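Local coordinates for conserved exported protein (Bacteroides fragilis, PDB 3CLW) that is of unknown function but probably hydrolyses O-glycosidic bonds as a TIM-barrel glycoside hydrolase, at residues Q147-A161 / S200-L214. Sequence-based numbering, arbitrary orientation.
Sequences QDCINLQNDKFDDFA and SFATKADLYRMVEEL
Asp206 OD2 takes two backbone N-H groups from opposite faces of its carboxylate: Ile150 N, across the contact at 3.0 Å, and Thr203 N, from its own segment. Ile150 N comes from well above the carboxylate plane, whereas Thr203 N lies closer to the plane on the anti side. Asp206 N in turn donates to Thr203 OG1, which completes a capping box at the start of helix 204-221, so the residue that closes the helix end also holds the facing loop. That loop is gripped again where Asn151 N donates to Ser200 OG at 2.8 Å in a nearly straight bond (172°); the same hydroxyl donates to Phe201 O, which fixes its rotation. At the start of segment 147-161, Gln147 CG sits over one face of the Phe201 ring, 3.6 Å from its centroid, a CH-pi contact.

Helices 157-173 and 204-221 follow successive parallel strands, 125-128 and 178-182, consistent with neighbouring outer helices of the family's TIM barrel; their short segments here cross at -56° with axes 8.6 Å apart. Phe157 is the knob, set among Asp206, Arg209, Met210 and Glu213. Its ring is sandwiched, with Arg209 CD over the centre of one face and Leu152 CD2 over that of the other. A bend at chi3 folds the Arg209 guanidinium back onto the Phe157 ring, centres 4.1 Å apart and planes at 22°, a cation-pi stack. Arg209 NH1 also donates to a lone pair of Asn154 O, in its carbonyl plane, at 2.9 Å, which would steady the stack. Deeper in, Met210 SD lies obliquely to the Phe157 ring, 3.6 Å from Phe157 CD2, a Met-aromatic contact, and Met210 CE reaches Phe160 CD2. Ala161 CB packs against Leu214 CG at 3.9 Å; Leu214 also touches Leu164 and Val165 of helix 157-173.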
loop_
_atom_site.group_PDB
_atom_site.type_symbol
_atom_site.label_atom_id
_atom_site.label_comp_id
_atom_site.label_asym_id
_atom_site.label_seq_id
_atom_site.Cartn_x
_atom_site.Cartn_y
_atom_site.Cartn_z
ATOM N N GLN A 147 -2.446 12.888 23.644
ATOM C CA GLN A 147 -2.663 11.507 23.322
ATOM C C GLN A 147 -3.775 10.830 24.171
ATOM O O GLN A 147 -3.684 9.645 24.458
ATOM C CB GLN A 147 -1.354 10.734 23.397
ATOM C CG GLN A 147 -1.385 9.516 22.518
ATOM C CD GLN A 147 -0.142 8.684 22.627
ATOM O OE1 GLN A 147 0.626 8.845 23.564
ATOM N NE2 GLN A 147 0.061 7.770 21.673
ATOM N N ASP A 148 -4.837 11.561 24.523
ATOM C CA ASP A 148 -5.913 10.979 25.367
ATOM C C ASP A 148 -6.824 10.017 24.615
ATOM O O ASP A 148 -7.150 8.931 25.105
ATOM C CB ASP A 148 -6.760 12.079 26.009
ATOM C CG ASP A 148 -5.936 13.022 26.873
ATOM O OD1 ASP A 148 -4.831 12.625 27.354
ATOM O OD2 ASP A 148 -6.397 14.164 27.062
ATOM N N CYS A 149 -7.211 10.441 23.415
ATOM C CA CYS A 149 -8.096 9.732 22.520
ATOM C C CYS A 149 -8.056 10.533 21.218
ATOM O O CYS A 149 -7.264 11.462 21.068
ATOM C CB CYS A 149 -9.520 9.723 23.074
ATOM S SG CYS A 149 -10.216 11.373 23.334
ATOM N N ILE A 150 -8.938 10.172 20.294
ATOM C CA ILE A 150 -9.007 10.747 18.957
ATOM C C ILE A 150 -9.154 12.252 19.052
ATOM O O ILE A 150 -9.901 12.749 19.899
ATOM C CB ILE A 150 -10.176 10.113 18.170
ATOM C CG1 ILE A 150 -10.103 10.461 16.668
ATOM C CG2 ILE A 150 -11.552 10.429 18.861
ATOM C CD1 ILE A 150 -11.016 9.620 15.771
ATOM N N ASN A 151 -8.404 12.979 18.215
ATOM C CA ASN A 151 -8.572 14.425 18.117
ATOM C C ASN A 151 -9.832 14.762 17.281
ATOM O O ASN A 151 -9.738 15.281 16.154
ATOM C CB ASN A 151 -7.305 15.089 17.549
ATOM C CG ASN A 151 -7.416 16.606 17.457
ATOM O OD1 ASN A 151 -7.939 17.266 18.370
ATOM N ND2 ASN A 151 -6.916 17.177 16.349
ATOM N N LEU A 152 -10.983 14.409 17.835
ATOM C CA LEU A 152 -12.294 14.609 17.215
ATOM C C LEU A 152 -13.310 14.797 18.329
ATOM O O LEU A 152 -13.287 14.099 19.325
ATOM C CB LEU A 152 -12.691 13.419 16.318
ATOM C CG LEU A 152 -14.085 13.418 15.692
ATOM C CD1 LEU A 152 -14.237 14.499 14.629
ATOM C CD2 LEU A 152 -14.393 12.079 15.096
ATOM N N GLN A 153 -14.182 15.777 18.175
ATOM C CA GLN A 153 -15.136 16.047 19.217
ATOM C C GLN A 153 -16.138 14.901 19.364
ATOM O O GLN A 153 -16.434 14.178 18.392
ATOM C CB GLN A 153 -15.784 17.403 18.975
ATOM C CG GLN A 153 -14.795 18.502 19.200
ATOM C CD GLN A 153 -15.375 19.863 18.961
ATOM O OE1 GLN A 153 -16.189 20.058 18.057
ATOM N NE2 GLN A 153 -14.971 20.825 19.786
ATOM N N ASN A 154 -16.625 14.723 20.591
ATOM C CA ASN A 154 -17.425 13.555 20.985
ATOM C C ASN A 154 -18.714 13.369 20.228
ATOM O O ASN A 154 -19.227 12.261 20.148
ATOM C CB ASN A 154 -17.781 13.645 22.482
ATOM C CG ASN A 154 -16.940 12.755 23.317
ATOM O OD1 ASN A 154 -16.449 11.716 22.838
ATOM N ND2 ASN A 154 -16.756 13.129 24.595
ATOM N N ASP A 155 -19.273 14.456 19.734
ATOM C CA ASP A 155 -20.507 14.387 18.988
ATOM C C ASP A 155 -20.274 14.553 17.484
ATOM O O ASP A 155 -21.212 14.858 16.759
ATOM C CB ASP A 155 -21.441 15.487 19.475
ATOM C CG ASP A 155 -20.909 16.877 19.167
ATOM O OD1 ASP A 155 -19.668 17.033 19.027
ATOM O OD2 ASP A 155 -21.730 17.808 19.057
ATOM N N LYS A 156 -19.030 14.396 17.029
ATOM C CA LYS A 156 -18.711 14.588 15.603
ATOM C C LYS A 156 -18.275 13.313 14.862
ATOM O O LYS A 156 -17.753 13.384 13.746
ATOM C CB LYS A 156 -17.677 15.721 15.382
ATOM C CG LYS A 156 -17.934 17.030 16.127
ATOM C CD LYS A 156 -19.045 17.881 15.520
ATOM C CE LYS A 156 -18.888 19.362 15.924
ATOM N NZ LYS A 156 -18.776 19.619 17.417
ATOM N N PHE A 157 -18.464 12.153 15.475
ATOM C CA PHE A 157 -18.184 10.902 14.797
ATOM C C PHE A 157 -19.179 10.751 13.670
ATOM O O PHE A 157 -18.804 10.333 12.585
ATOM C CB PHE A 157 -18.218 9.691 15.720
ATOM C CG PHE A 157 -17.067 9.615 16.709
ATOM C CD1 PHE A 157 -16.946 10.537 17.755
ATOM C CD2 PHE A 157 -16.113 8.622 16.605
ATOM C CE1 PHE A 157 -15.884 10.430 18.705
ATOM C CE2 PHE A 157 -15.053 8.520 17.541
ATOM C CZ PHE A 157 -14.954 9.422 18.593
ATOM N N ASP A 158 -20.428 11.142 13.891
ATOM C CA ASP A 158 -21.412 11.075 12.817
ATOM C C ASP A 158 -21.166 12.126 11.716
ATOM O O ASP A 158 -21.235 11.796 10.530
ATOM C CB ASP A 158 -22.843 11.123 13.362
ATOM C CG ASP A 158 -23.157 12.419 14.080
ATOM O OD1 ASP A 158 -22.287 12.994 14.776
ATOM O OD2 ASP A 158 -24.299 12.873 13.948
ATOM N N ASP A 159 -20.866 13.367 12.117
ATOM C CA ASP A 159 -20.498 14.439 11.187
ATOM C C ASP A 159 -19.308 14.038 10.297
ATOM O O ASP A 159 -19.341 14.229 9.072
ATOM C CB ASP A 159 -20.151 15.737 11.942
ATOM C CG ASP A 159 -21.260 16.192 12.855
ATOM O OD1 ASP A 159 -21.946 17.161 12.526
ATOM O OD2 ASP A 159 -21.466 15.568 13.899
ATOM N N PHE A 160 -18.269 13.497 10.919
ATOM C CA PHE A 160 -17.091 13.071 10.192
ATOM C C PHE A 160 -17.432 11.922 9.231
ATOM O O PHE A 160 -17.101 11.990 8.034
ATOM C CB PHE A 160 -15.950 12.731 11.157
ATOM C CG PHE A 160 -14.660 12.357 10.490
ATOM C CD1 PHE A 160 -14.270 12.947 9.287
ATOM C CD2 PHE A 160 -13.813 11.426 11.094
ATOM C CE1 PHE A 160 -13.064 12.597 8.668
ATOM C CE2 PHE A 160 -12.584 11.076 10.502
ATOM C CZ PHE A 160 -12.211 11.677 9.261
ATOM N N ALA A 161 -18.108 10.894 9.732
ATOM C CA ALA A 161 -18.562 9.783 8.867
ATOM C C ALA A 161 -19.392 10.301 7.695
ATOM O O ALA A 161 -19.224 9.828 6.557
ATOM C CB ALA A 161 -19.331 8.727 9.664
ATOM N N SER A 200 -3.780 11.839 13.964
ATOM C CA SER A 200 -4.394 11.614 15.276
ATOM C C SER A 200 -4.209 10.201 15.838
ATOM O O SER A 200 -4.443 9.199 15.165
ATOM C CB SER A 200 -5.886 11.964 15.299
ATOM O OG SER A 200 -6.355 11.919 16.659
ATOM N N PHE A 201 -3.789 10.155 17.095
ATOM C CA PHE A 201 -3.941 8.983 17.949
ATOM C C PHE A 201 -5.414 8.591 17.981
ATOM O O PHE A 201 -6.282 9.439 17.825
ATOM C CB PHE A 201 -3.468 9.330 19.372
ATOM C CG PHE A 201 -3.683 8.224 20.377
ATOM C CD1 PHE A 201 -2.845 7.107 20.395
ATOM C CD2 PHE A 201 -4.710 8.302 21.304
ATOM C CE1 PHE A 201 -3.031 6.099 21.322
ATOM C CE2 PHE A 201 -4.899 7.282 22.241
ATOM C CZ PHE A 201 -4.054 6.187 22.245
ATOM N N ALA A 202 -5.706 7.322 18.171
ATOM C CA ALA A 202 -7.082 6.932 18.464
ATOM C C ALA A 202 -7.123 5.596 19.195
ATOM O O ALA A 202 -6.279 4.740 18.952
ATOM C CB ALA A 202 -7.958 6.877 17.165
ATOM N N THR A 203 -8.111 5.433 20.070
ATOM C CA THR A 203 -8.286 4.191 20.819
ATOM C C THR A 203 -9.216 3.230 20.054
ATOM O O THR A 203 -9.862 3.631 19.078
ATOM C CB THR A 203 -8.893 4.435 22.226
ATOM O OG1 THR A 203 -10.266 4.782 22.078
ATOM C CG2 THR A 203 -8.155 5.551 22.994
ATOM N N LYS A 204 -9.265 1.971 20.484
ATOM C CA LYS A 204 -10.176 1.025 19.857
ATOM C C LYS A 204 -11.625 1.476 20.033
ATOM O O LYS A 204 -12.443 1.272 19.130
ATOM C CB LYS A 204 -9.974 -0.406 20.338
ATOM C CG LYS A 204 -8.630 -0.973 19.957
ATOM C CD LYS A 204 -8.541 -2.441 20.296
ATOM C CE LYS A 204 -8.353 -2.725 21.805
ATOM N NZ LYS A 204 -7.140 -2.057 22.318
ATOM N N ALA A 205 -11.936 2.119 21.164
ATOM C CA ALA A 205 -13.275 2.681 21.331
ATOM C C ALA A 205 -13.560 3.729 20.260
ATOM O O ALA A 205 -14.655 3.767 19.704
ATOM C CB ALA A 205 -13.496 3.240 22.750
ATOM N N ASP A 206 -12.571 4.565 19.964
ATOM C CA ASP A 206 -12.671 5.564 18.896
ATOM C C ASP A 206 -12.898 4.884 17.538
ATOM O O ASP A 206 -13.806 5.233 16.801
ATOM C CB ASP A 206 -11.411 6.429 18.870
ATOM C CG ASP A 206 -11.190 7.195 20.185
ATOM O OD1 ASP A 206 -12.183 7.564 20.865
ATOM O OD2 ASP A 206 -10.015 7.431 20.544
ATOM N N LEU A 207 -12.086 3.874 17.259
ATOM C CA LEU A 207 -12.142 3.161 16.007
ATOM C C LEU A 207 -13.498 2.504 15.808
ATOM O O LEU A 207 -14.070 2.551 14.707
ATOM C CB LEU A 207 -11.015 2.115 15.949
ATOM C CG LEU A 207 -9.605 2.707 15.828
ATOM C CD1 LEU A 207 -8.546 1.618 15.919
ATOM C CD2 LEU A 207 -9.424 3.530 14.543
ATOM N N TYR A 208 -14.005 1.888 16.884
ATOM C CA TYR A 208 -15.292 1.211 16.856
ATOM C C TYR A 208 -16.411 2.193 16.517
ATOM O O TYR A 208 -17.285 1.888 15.700
ATOM C CB TYR A 208 -15.546 0.452 18.192
ATOM C CG TYR A 208 -16.910 -0.191 18.281
ATOM C CD1 TYR A 208 -17.082 -1.539 18.042
ATOM C CD2 TYR A 208 -18.043 0.580 18.585
ATOM C CE1 TYR A 208 -18.355 -2.126 18.121
ATOM C CE2 TYR A 208 -19.323 0.015 18.662
ATOM C CZ TYR A 208 -19.470 -1.329 18.433
ATOM O OH TYR A 208 -20.736 -1.882 18.519
ATOM N N ARG A 209 -16.375 3.370 17.119
ATOM C CA ARG A 209 -17.379 4.385 16.834
ATOM C C ARG A 209 -17.326 4.853 15.393
ATOM O O ARG A 209 -18.367 5.014 14.776
ATOM C CB ARG A 209 -17.278 5.607 17.764
ATOM C CG ARG A 209 -17.854 5.412 19.139
ATOM C CD ARG A 209 -18.047 6.750 19.869
ATOM N NE ARG A 209 -19.235 7.508 19.427
ATOM C CZ ARG A 209 -19.479 8.779 19.767
ATOM N NH1 ARG A 209 -18.627 9.466 20.530
ATOM N NH2 ARG A 209 -20.579 9.370 19.349
ATOM N N MET A 210 -16.115 5.078 14.863
ATOM C CA MET A 210 -15.972 5.494 13.492
ATOM C C MET A 210 -16.554 4.418 12.578
ATOM O O MET A 210 -17.309 4.718 11.661
ATOM C CB MET A 210 -14.515 5.850 13.161
ATOM C CG MET A 210 -14.105 7.337 13.529
ATOM S SD MET A 210 -15.337 8.620 13.106
ATOM C CE MET A 210 -15.534 8.233 11.344
ATOM N N VAL A 211 -16.259 3.155 12.859
ATOM C CA VAL A 211 -16.852 2.080 12.063
ATOM C C VAL A 211 -18.386 2.109 12.146
ATOM O O VAL A 211 -19.070 2.065 11.139
ATOM C CB VAL A 211 -16.292 0.696 12.436
ATOM C CG1 VAL A 211 -17.032 -0.397 11.672
ATOM C CG2 VAL A 211 -14.812 0.637 12.118
ATOM N N GLU A 212 -18.903 2.239 13.357
ATOM C CA GLU A 212 -20.323 2.249 13.594
ATOM C C GLU A 212 -20.984 3.396 12.830
ATOM O O GLU A 212 -21.974 3.185 12.116
ATOM C CB GLU A 212 -20.569 2.353 15.106
ATOM C CG GLU A 212 -22.004 2.535 15.551
ATOM C CD GLU A 212 -22.117 2.440 17.102
ATOM O OE1 GLU A 212 -21.412 3.197 17.844
ATOM O OE2 GLU A 212 -22.881 1.564 17.565
ATOM N N GLU A 213 -20.431 4.602 12.957
ATOM C CA GLU A 213 -21.014 5.758 12.274
ATOM C C GLU A 213 -20.879 5.701 10.736
ATOM O O GLU A 213 -21.820 6.064 9.994
ATOM C CB GLU A 213 -20.440 7.063 12.839
ATOM C CG GLU A 213 -20.752 7.301 14.312
ATOM C CD GLU A 213 -22.251 7.317 14.649
ATOM O OE1 GLU A 213 -23.098 7.705 13.816
ATOM O OE2 GLU A 213 -22.590 6.947 15.792
ATOM N N LEU A 214 -19.717 5.257 10.256
ATOM C CA LEU A 214 -19.529 5.081 8.796
ATOM C C LEU A 214 -20.508 4.047 8.263
ATOM O O LEU A 214 -21.133 4.251 7.247
ATOM C CB LEU A 214 -18.098 4.662 8.470
ATOM C CG LEU A 214 -17.133 5.831 8.307
ATOM C CD1 LEU A 214 -15.726 5.306 8.467
ATOM C CD2 LEU A 214 -17.352 6.514 6.924
#